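Local coordinates for protein galactose mutarotase related enzyme (Lactobacillus acidophilus, PDB 3DCD) that probably binds carbohydrates and may act as a sugar isomerase of the aldose 1-epimerase (galactose mutarotase) family, though its function is unproven, at residues Asn228-Trp240 and Tyr249-Arg261. Sequence-based numbering, arbitrary orientation.
Sequences NVWTRDAPFVGIW and YVCIEPWWGIADR
A chi1 of 61° places CG of Asp-233 between its backbone N and carbonyl carbon and brings OD1 to the indole of Trp-256, whose own chi1 of -69° sets CG anti to the carbonyl carbon, beside the backbone N. NE1 of Trp-256 then donates to OD1 of Asp-233 over 2.9 Å, almost within the indole plane but from above the carboxylate plane. In the beta-sandwich of the galactose mutarotase family, this bond ties a type II' turn, Thr-231 to Ala-234, to the end of strand 249-256; the turn carries the chain from strand 226-232 of one sheet to strand 236-240 of the other, which pairs antiparallel with strand 249-256 as a beta hairpin. CB of Ala-234 sits over the six-membered ring of Trp-256, 3.8 Å from its centroid, a CH-pi contact. Between the sheets, CG2 of Ile-252 wedges against Val-229 CB and Val-237 CG2, and Pro-254 CG packs on Val-229 CG1; Phe-287 of strand 282-292 touches Val-229 and Pro-254. The other face of the hairpin bears Phe-236, Trp-240, Cys-251, Glu-253 and Trp-255. There CD1 of Ile-258 stands over the centre of the Phe-236 ring, 3.7 Å away, while Gly-238 lays its CA on the six-membered ring of Trp-255. NE1 of Trp-255 makes a weak hydrogen bond to OE1 of Glu-253, a side chain that also touches His-143. Backbone pairs run from Phe-236 with Trp-255 to Trp-240 with Cys-251, where Cys-251 N reaches Trp-240 O at 2.7 Å, nearly straight at 172°. Beside that pair, SG of Cys-251 meets the Trp-240 indole at its edge, 3.7 Å from CE3.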
ATOM      1  N   ASN A 228      12.142  -4.385   4.361  1.00 17.70           N
ATOM      2  CA  ASN A 228      11.828  -3.357   5.348  1.00 18.61           C
ATOM      3  C   ASN A 228      10.978  -2.247   4.757  1.00 17.80           C
ATOM      4  O   ASN A 228      11.298  -1.738   3.677  1.00 18.31           O
ATOM      5  CB  ASN A 228      13.116  -2.807   5.921  1.00 20.33           C
ATOM      6  CG  ASN A 228      12.938  -2.298   7.307  1.00 26.08           C
ATOM      7  OD1 ASN A 228      12.315  -1.250   7.530  1.00 32.50           O
ATOM      8  ND2 ASN A 228      13.457  -3.047   8.267  1.00 31.62           N
ATOM      9  N   VAL A 229       9.863  -1.908   5.420  1.00 16.57           N
ATOM     10  CA  VAL A 229       8.988  -0.852   4.931  1.00 16.42           C
ATOM     11  C   VAL A 229       8.960   0.281   5.959  1.00 17.47           C
ATOM     12  O   VAL A 229       8.494   0.092   7.086  1.00 16.68           O
ATOM     13  CB  VAL A 229       7.539  -1.358   4.667  1.00 16.14           C
ATOM     14  CG1 VAL A 229       6.670  -0.236   4.147  1.00 13.95           C
ATOM     15  CG2 VAL A 229       7.550  -2.506   3.633  1.00 16.72           C
ATOM     16  N   TRP A 230       9.470   1.439   5.555  1.00 17.88           N
ATOM     17  CA  TRP A 230       9.459   2.628   6.407  1.00 19.10           C
ATOM     18  C   TRP A 230       8.198   3.416   6.019  1.00 17.39           C
ATOM     19  O   TRP A 230       8.050   3.855   4.864  1.00 16.54           O
ATOM     20  CB  TRP A 230      10.715   3.458   6.150  1.00 21.39           C
ATOM     21  CG  TRP A 230      11.994   2.661   6.298  1.00 26.61           C
ATOM     22  CD1 TRP A 230      12.435   1.633   5.484  1.00 28.82           C
ATOM     23  CD2 TRP A 230      12.999   2.829   7.299  1.00 29.82           C
ATOM     24  NE1 TRP A 230      13.635   1.146   5.940  1.00 30.36           N
ATOM     25  CE2 TRP A 230      14.014   1.865   7.043  1.00 30.03           C
ATOM     26  CE3 TRP A 230      13.150   3.698   8.386  1.00 31.27           C
ATOM     27  CZ2 TRP A 230      15.159   1.749   7.842  1.00 29.79           C
ATOM     28  CZ3 TRP A 230      14.293   3.581   9.187  1.00 29.50           C
ATOM     29  CH2 TRP A 230      15.286   2.616   8.906  1.00 29.24           C
ATOM     30  N   THR A 231       7.285   3.589   6.975  1.00 17.32           N
ATOM     31  CA  THR A 231       5.948   4.123   6.663  1.00 17.24           C
ATOM     32  C   THR A 231       5.861   5.628   6.862  1.00 17.24           C
ATOM     33  O   THR A 231       4.780   6.217   6.729  1.00 17.65           O
ATOM     34  CB  THR A 231       4.868   3.444   7.519  1.00 17.63           C
ATOM     35  OG1 THR A 231       5.212   3.597   8.902  1.00 17.59           O
ATOM     36  CG2 THR A 231       4.767   1.923   7.184  1.00 18.90           C
ATOM     37  N   ARG A 232       7.001   6.247   7.188  1.00 17.79           N
ATOM     38  CA  ARG A 232       7.072   7.694   7.395  1.00 17.44           C
ATOM     39  C   ARG A 232       5.913   8.138   8.306  1.00 17.98           C
ATOM     40  O   ARG A 232       5.747   7.589   9.402  1.00 18.77           O
ATOM     41  CB  ARG A 232       7.083   8.411   6.039  1.00 17.73           C
ATOM     42  CG  ARG A 232       8.248   7.951   5.131  1.00 17.51           C
ATOM     43  CD  ARG A 232       8.374   8.830   3.879  1.00 17.98           C
ATOM     44  NE  ARG A 232       9.123   8.163   2.813  1.00 16.05           N
ATOM     45  CZ  ARG A 232       9.013   8.476   1.526  1.00 18.52           C
ATOM     46  NH1 ARG A 232       8.198   9.447   1.139  1.00 18.38           N
ATOM     47  NH2 ARG A 232       9.719   7.831   0.620  1.00 17.18           N
ATOM     48  N   ASP A 233       5.100   9.091   7.860  1.00 17.55           N
ATOM     49  CA  ASP A 233       4.038   9.616   8.711  1.00 17.91           C
ATOM     50  C   ASP A 233       2.671   8.959   8.506  1.00 17.12           C
ATOM     51  O   ASP A 233       1.640   9.535   8.890  1.00 16.81           O
ATOM     52  CB  ASP A 233       3.927  11.137   8.558  1.00 18.47           C
ATOM     53  CG  ASP A 233       3.575  11.584   7.130  1.00 21.86           C
ATOM     54  OD1 ASP A 233       3.478  10.756   6.179  1.00 22.02           O
ATOM     55  OD2 ASP A 233       3.392  12.806   6.963  1.00 24.42           O
ATOM     56  N   ALA A 234       2.631   7.773   7.890  1.00 16.50           N
ATOM     57  CA  ALA A 234       1.326   7.100   7.714  1.00 16.61           C
ATOM     58  C   ALA A 234       0.664   6.925   9.080  1.00 16.25           C
ATOM     59  O   ALA A 234       1.322   6.468  10.020  1.00 16.98           O
ATOM     60  CB  ALA A 234       1.498   5.733   7.033  1.00 16.19           C
ATOM     61  N   PRO A 235      -0.618   7.307   9.211  1.00 16.36           N
ATOM     62  CA  PRO A 235      -1.308   7.071  10.480  1.00 15.88           C
ATOM     63  C   PRO A 235      -1.750   5.619  10.686  1.00 15.87           C
ATOM     64  O   PRO A 235      -2.151   5.262  11.796  1.00 16.37           O
ATOM     65  CB  PRO A 235      -2.518   7.993  10.390  1.00 16.34           C
ATOM     66  CG  PRO A 235      -2.805   8.091   8.926  1.00 16.95           C
ATOM     67  CD  PRO A 235      -1.476   8.013   8.239  1.00 15.86           C
ATOM     68  N   PHE A 236      -1.682   4.798   9.633  1.00 15.49           N
ATOM     69  CA  PHE A 236      -2.108   3.395   9.713  1.00 15.58           C
ATOM     70  C   PHE A 236      -1.201   2.538   8.838  1.00 14.92           C
ATOM     71  O   PHE A 236      -0.654   3.008   7.832  1.00 13.99           O
ATOM     72  CB  PHE A 236      -3.547   3.144   9.196  1.00 16.17           C
ATOM     73  CG  PHE A 236      -4.607   4.087   9.734  1.00 17.08           C
ATOM     74  CD1 PHE A 236      -5.136   3.914  11.015  1.00 16.70           C
ATOM     75  CD2 PHE A 236      -5.099   5.107   8.937  1.00 16.80           C
ATOM     76  CE1 PHE A 236      -6.118   4.780  11.506  1.00 19.83           C
ATOM     77  CE2 PHE A 236      -6.070   5.974   9.409  1.00 18.92           C
ATOM     78  CZ  PHE A 236      -6.587   5.813  10.709  1.00 17.46           C
ATOM     79  N   VAL A 237      -1.106   1.263   9.191  1.00 14.69           N
ATOM     80  CA  VAL A 237      -0.559   0.270   8.260  1.00 15.48           C
ATOM     81  C   VAL A 237      -1.456  -0.967   8.276  1.00 16.77           C
ATOM     82  O   VAL A 237      -1.906  -1.413   9.345  1.00 18.00           O
ATOM     83  CB  VAL A 237       0.935  -0.079   8.585  1.00 14.74           C
ATOM     84  CG1 VAL A 237       1.078  -0.738   9.964  1.00 15.16           C
ATOM     85  CG2 VAL A 237       1.551  -1.009   7.498  1.00 14.49           C
ATOM     86  N   GLY A 238      -1.746  -1.509   7.099  1.00 16.92           N
ATOM     87  CA  GLY A 238      -2.463  -2.783   7.044  1.00 16.92           C
ATOM     88  C   GLY A 238      -1.523  -3.906   6.653  1.00 16.73           C
ATOM     89  O   GLY A 238      -0.663  -3.729   5.784  1.00 17.01           O
ATOM     90  N   ILE A 239      -1.682  -5.056   7.302  1.00 16.42           N
ATOM     91  CA  ILE A 239      -0.956  -6.278   6.943  1.00 15.86           C
ATOM     92  C   ILE A 239      -2.007  -7.282   6.475  1.00 15.46           C
ATOM     93  O   ILE A 239      -2.980  -7.533   7.199  1.00 14.75           O
ATOM     94  CB  ILE A 239      -0.165  -6.914   8.151  1.00 15.64           C
ATOM     95  CG1 ILE A 239       0.537  -5.864   9.045  1.00 16.90           C
ATOM     96  CG2 ILE A 239       0.821  -8.003   7.644  1.00 14.81           C
ATOM     97  CD1 ILE A 239       1.613  -5.016   8.366  1.00 19.35           C
ATOM     98  N   TRP A 240      -1.809  -7.879   5.295  1.00 14.86           N
ATOM     99  CA  TRP A 240      -2.843  -8.724   4.716  1.00 15.18           C
ATOM    100  C   TRP A 240      -2.253  -9.789   3.791  1.00 14.89           C
ATOM    101  O   TRP A 240      -1.268  -9.548   3.098  1.00 15.02           O
ATOM    102  CB  TRP A 240      -3.844  -7.847   3.925  1.00 15.23           C
ATOM    103  CG  TRP A 240      -4.882  -8.597   3.085  1.00 14.27           C
ATOM    104  CD1 TRP A 240      -6.086  -9.109   3.507  1.00 16.18           C
ATOM    105  CD2 TRP A 240      -4.784  -8.908   1.692  1.00 15.89           C
ATOM    106  NE1 TRP A 240      -6.748  -9.712   2.446  1.00 15.71           N
ATOM    107  CE2 TRP A 240      -5.970  -9.598   1.323  1.00 16.63           C
ATOM    108  CE3 TRP A 240      -3.812  -8.659   0.711  1.00 15.51           C
ATOM    109  CZ2 TRP A 240      -6.194 -10.060   0.026  1.00 15.58           C
ATOM    110  CZ3 TRP A 240      -4.043  -9.118  -0.591  1.00 16.44           C
ATOM    111  CH2 TRP A 240      -5.227  -9.804  -0.916  1.00 15.79           C
ATOM    112  N   TYR A 249       2.860 -15.100   0.209  1.00 14.88           N
ATOM    113  CA  TYR A 249       3.167 -13.674   0.108  1.00 14.59           C
ATOM    114  C   TYR A 249       2.435 -12.966   1.229  1.00 14.18           C
ATOM    115  O   TYR A 249       1.543 -13.532   1.870  1.00 13.62           O
ATOM    116  CB  TYR A 249       2.722 -13.084  -1.249  1.00 14.35           C
ATOM    117  CG  TYR A 249       1.226 -12.805  -1.291  1.00 15.42           C
ATOM    118  CD1 TYR A 249       0.317 -13.826  -1.581  1.00 14.81           C
ATOM    119  CD2 TYR A 249       0.720 -11.531  -1.027  1.00 15.72           C
ATOM    120  CE1 TYR A 249      -1.053 -13.578  -1.622  1.00 14.77           C
ATOM    121  CE2 TYR A 249      -0.667 -11.272  -1.048  1.00 14.97           C
ATOM    122  CZ  TYR A 249      -1.539 -12.306  -1.336  1.00 15.73           C
ATOM    123  OH  TYR A 249      -2.904 -12.072  -1.363  1.00 15.72           O
ATOM    124  N   VAL A 250       2.791 -11.701   1.435  1.00 14.57           N
ATOM    125  CA  VAL A 250       2.101 -10.861   2.406  1.00 14.00           C
ATOM    126  C   VAL A 250       2.182  -9.436   1.889  1.00 14.55           C
ATOM    127  O   VAL A 250       3.191  -9.066   1.263  1.00 13.74           O
ATOM    128  CB  VAL A 250       2.716 -11.014   3.832  1.00 14.66           C
ATOM    129  CG1 VAL A 250       4.130 -10.396   3.924  1.00 14.75           C
ATOM    130  CG2 VAL A 250       1.760 -10.415   4.912  1.00 15.44           C
ATOM    131  N   CYS A 251       1.138  -8.642   2.135  1.00 14.34           N
ATOM    132  CA  CYS A 251       1.193  -7.216   1.812  1.00 15.34           C
ATOM    133  C   CYS A 251       1.391  -6.405   3.089  1.00 15.15           C
ATOM    134  O   CYS A 251       0.813  -6.722   4.146  1.00 15.46           O
ATOM    135  CB  CYS A 251      -0.112  -6.742   1.146  1.00 15.80           C
ATOM    136  SG  CYS A 251      -0.514  -7.517  -0.439  1.00 16.33           S
ATOM    137  N   ILE A 252       2.202  -5.358   2.978  1.00 15.58           N
ATOM    138  CA  ILE A 252       2.410  -4.367   4.058  1.00 15.39           C
ATOM    139  C   ILE A 252       1.984  -3.055   3.432  1.00 15.81           C
ATOM    140  O   ILE A 252       2.604  -2.588   2.474  1.00 16.13           O
ATOM    141  CB  ILE A 252       3.885  -4.333   4.518  1.00 15.69           C
ATOM    142  CG1 ILE A 252       4.291  -5.716   5.055  1.00 15.91           C
ATOM    143  CG2 ILE A 252       4.104  -3.217   5.574  1.00 14.85           C
ATOM    144  CD1 ILE A 252       5.777  -5.869   5.382  1.00 16.29           C
ATOM    145  N   GLU A 253       0.886  -2.493   3.936  1.00 15.81           N
ATOM    146  CA  GLU A 253       0.179  -1.407   3.258  1.00 16.34           C
ATOM    147  C   GLU A 253       0.163  -0.095   4.083  1.00 15.83           C
ATOM    148  O   GLU A 253      -0.692   0.067   4.956  1.00 15.46           O
ATOM    149  CB  GLU A 253      -1.271  -1.823   2.980  1.00 15.66           C
ATOM    150  CG  GLU A 253      -1.475  -3.261   2.452  1.00 16.11           C
ATOM    151  CD  GLU A 253      -2.954  -3.663   2.416  1.00 18.42           C
ATOM    152  OE1 GLU A 253      -3.836  -2.779   2.251  1.00 19.32           O
ATOM    153  OE2 GLU A 253      -3.236  -4.874   2.513  1.00 19.99           O
ATOM    154  N   PRO A 254       1.074   0.848   3.786  1.00 15.60           N
ATOM    155  CA  PRO A 254       1.020   2.144   4.497  1.00 15.08           C
ATOM    156  C   PRO A 254      -0.152   2.965   3.968  1.00 14.40           C
ATOM    157  O   PRO A 254      -0.318   3.099   2.758  1.00 13.67           O
ATOM    158  CB  PRO A 254       2.375   2.803   4.139  1.00 15.08           C
ATOM    159  CG  PRO A 254       3.225   1.673   3.535  1.00 16.31           C
ATOM    160  CD  PRO A 254       2.188   0.809   2.834  1.00 15.73           C
ATOM    161  N   TRP A 255      -0.967   3.491   4.877  1.00 15.12           N
ATOM    162  CA  TRP A 255      -2.229   4.118   4.537  1.00 15.22           C
ATOM    163  C   TRP A 255      -2.324   5.516   5.127  1.00 15.75           C
ATOM    164  O   TRP A 255      -2.077   5.704   6.327  1.00 15.94           O
ATOM    165  CB  TRP A 255      -3.404   3.332   5.140  1.00 15.42           C
ATOM    166  CG  TRP A 255      -3.716   1.965   4.576  1.00 15.69           C
ATOM    167  CD1 TRP A 255      -3.315   1.420   3.377  1.00 17.53           C
ATOM    168  CD2 TRP A 255      -4.565   0.999   5.198  1.00 15.62           C
ATOM    169  NE1 TRP A 255      -3.863   0.135   3.232  1.00 16.66           N
ATOM    170  CE2 TRP A 255      -4.625  -0.135   4.344  1.00 16.53           C
ATOM    171  CE3 TRP A 255      -5.289   0.987   6.410  1.00 16.62           C
ATOM    172  CZ2 TRP A 255      -5.369  -1.276   4.669  1.00 15.60           C
ATOM    173  CZ3 TRP A 255      -6.034  -0.155   6.729  1.00 17.34           C
ATOM    174  CH2 TRP A 255      -6.072  -1.266   5.856  1.00 16.77           C
ATOM    175  N   TRP A 256      -2.734   6.462   4.284  1.00 15.66           N
ATOM    176  CA  TRP A 256      -3.134   7.808   4.669  1.00 15.61           C
ATOM    177  C   TRP A 256      -4.648   7.918   4.360  1.00 16.04           C
ATOM    178  O   TRP A 256      -5.086   8.736   3.555  1.00 15.64           O
ATOM    179  CB  TRP A 256      -2.332   8.835   3.865  1.00 15.85           C
ATOM    180  CG  TRP A 256      -0.879   8.863   4.252  1.00 15.43           C
ATOM    181  CD1 TRP A 256      -0.286   9.709   5.149  1.00 15.39           C
ATOM    182  CD2 TRP A 256       0.159   7.980   3.779  1.00 16.45           C
ATOM    183  NE1 TRP A 256       1.060   9.415   5.268  1.00 15.23           N
ATOM    184  CE2 TRP A 256       1.356   8.353   4.440  1.00 16.23           C
ATOM    185  CE3 TRP A 256       0.188   6.901   2.868  1.00 15.23           C
ATOM    186  CZ2 TRP A 256       2.587   7.690   4.211  1.00 16.23           C
ATOM    187  CZ3 TRP A 256       1.400   6.246   2.643  1.00 15.38           C
ATOM    188  CH2 TRP A 256       2.583   6.634   3.315  1.00 14.50           C
ATOM    189  N   GLY A 257      -5.424   7.028   4.979  1.00 15.78           N
ATOM    190  CA  GLY A 257      -6.844   6.884   4.672  1.00 16.31           C
ATOM    191  C   GLY A 257      -7.251   5.539   5.224  1.00 16.06           C
ATOM    192  O   GLY A 257      -6.391   4.736   5.546  1.00 16.25           O
ATOM    193  N   ILE A 258      -8.555   5.284   5.337  1.00 15.95           N
ATOM    194  CA  ILE A 258      -8.996   4.008   5.888  1.00 15.81           C
ATOM    195  C   ILE A 258     -10.423   3.673   5.467  1.00 15.90           C
ATOM    196  O   ILE A 258     -11.191   4.555   5.059  1.00 15.65           O
ATOM    197  CB  ILE A 258      -8.808   3.996   7.440  1.00 15.77           C
ATOM    198  CG1 ILE A 258      -8.872   2.575   8.028  1.00 16.53           C
ATOM    199  CG2 ILE A 258      -9.735   4.982   8.143  1.00 15.78           C
ATOM    200  CD1 ILE A 258      -8.293   2.506   9.471  1.00 16.54           C
ATOM    201  N   ALA A 259     -10.772   2.392   5.540  1.00 16.51           N
ATOM    202  CA  ALA A 259     -12.123   1.943   5.221  1.00 16.22           C
ATOM    203  C   ALA A 259     -13.178   2.673   6.073  1.00 17.03           C
ATOM    204  O   ALA A 259     -12.865   3.184   7.153  1.00 16.54           O
ATOM    205  CB  ALA A 259     -12.219   0.464   5.470  1.00 16.40           C
ATOM    206  N   ASP A 260     -14.425   2.683   5.605  1.00 17.14           N
ATOM    207  CA  ASP A 260     -15.556   3.146   6.421  1.00 17.70           C
ATOM    208  C   ASP A 260     -15.597   2.417   7.772  1.00 18.17           C
ATOM    209  O   ASP A 260     -15.325   1.219   7.856  1.00 17.37           O
ATOM    210  CB  ASP A 260     -16.897   2.890   5.704  1.00 17.57           C
ATOM    211  CG  ASP A 260     -17.400   4.094   4.894  1.00 17.95           C
ATOM    212  OD1 ASP A 260     -16.740   5.160   4.849  1.00 17.74           O
ATOM    213  OD2 ASP A 260     -18.491   3.966   4.296  1.00 16.45           O
ATOM    214  N   ARG A 261     -15.924   3.160   8.823  1.00 18.26           N
ATOM    215  CA  ARG A 261     -16.317   2.574  10.093  1.00 19.50           C
ATOM    216  C   ARG A 261     -17.668   1.920   9.974  1.00 19.91           C
ATOM    217  O   ARG A 261     -18.494   2.328   9.134  1.00 19.69           O
ATOM    218  CB  ARG A 261     -16.393   3.664  11.154  1.00 19.46           C
ATOM    219  CG  ARG A 261     -15.007   4.126  11.552  1.00 21.20           C
ATOM    220  CD  ARG A 261     -15.041   5.437  12.271  1.00 27.06           C
ATOM    221  NE  ARG A 261     -15.774   5.373  13.527  1.00 30.54           N
ATOM    222  CZ  ARG A 261     -15.470   6.124  14.587  1.00 33.44           C
ATOM    223  NH1 ARG A 261     -14.443   6.973  14.536  1.00 34.03           N
ATOM    224  NH2 ARG A 261     -16.185   6.014  15.695  1.00 32.90           N
TER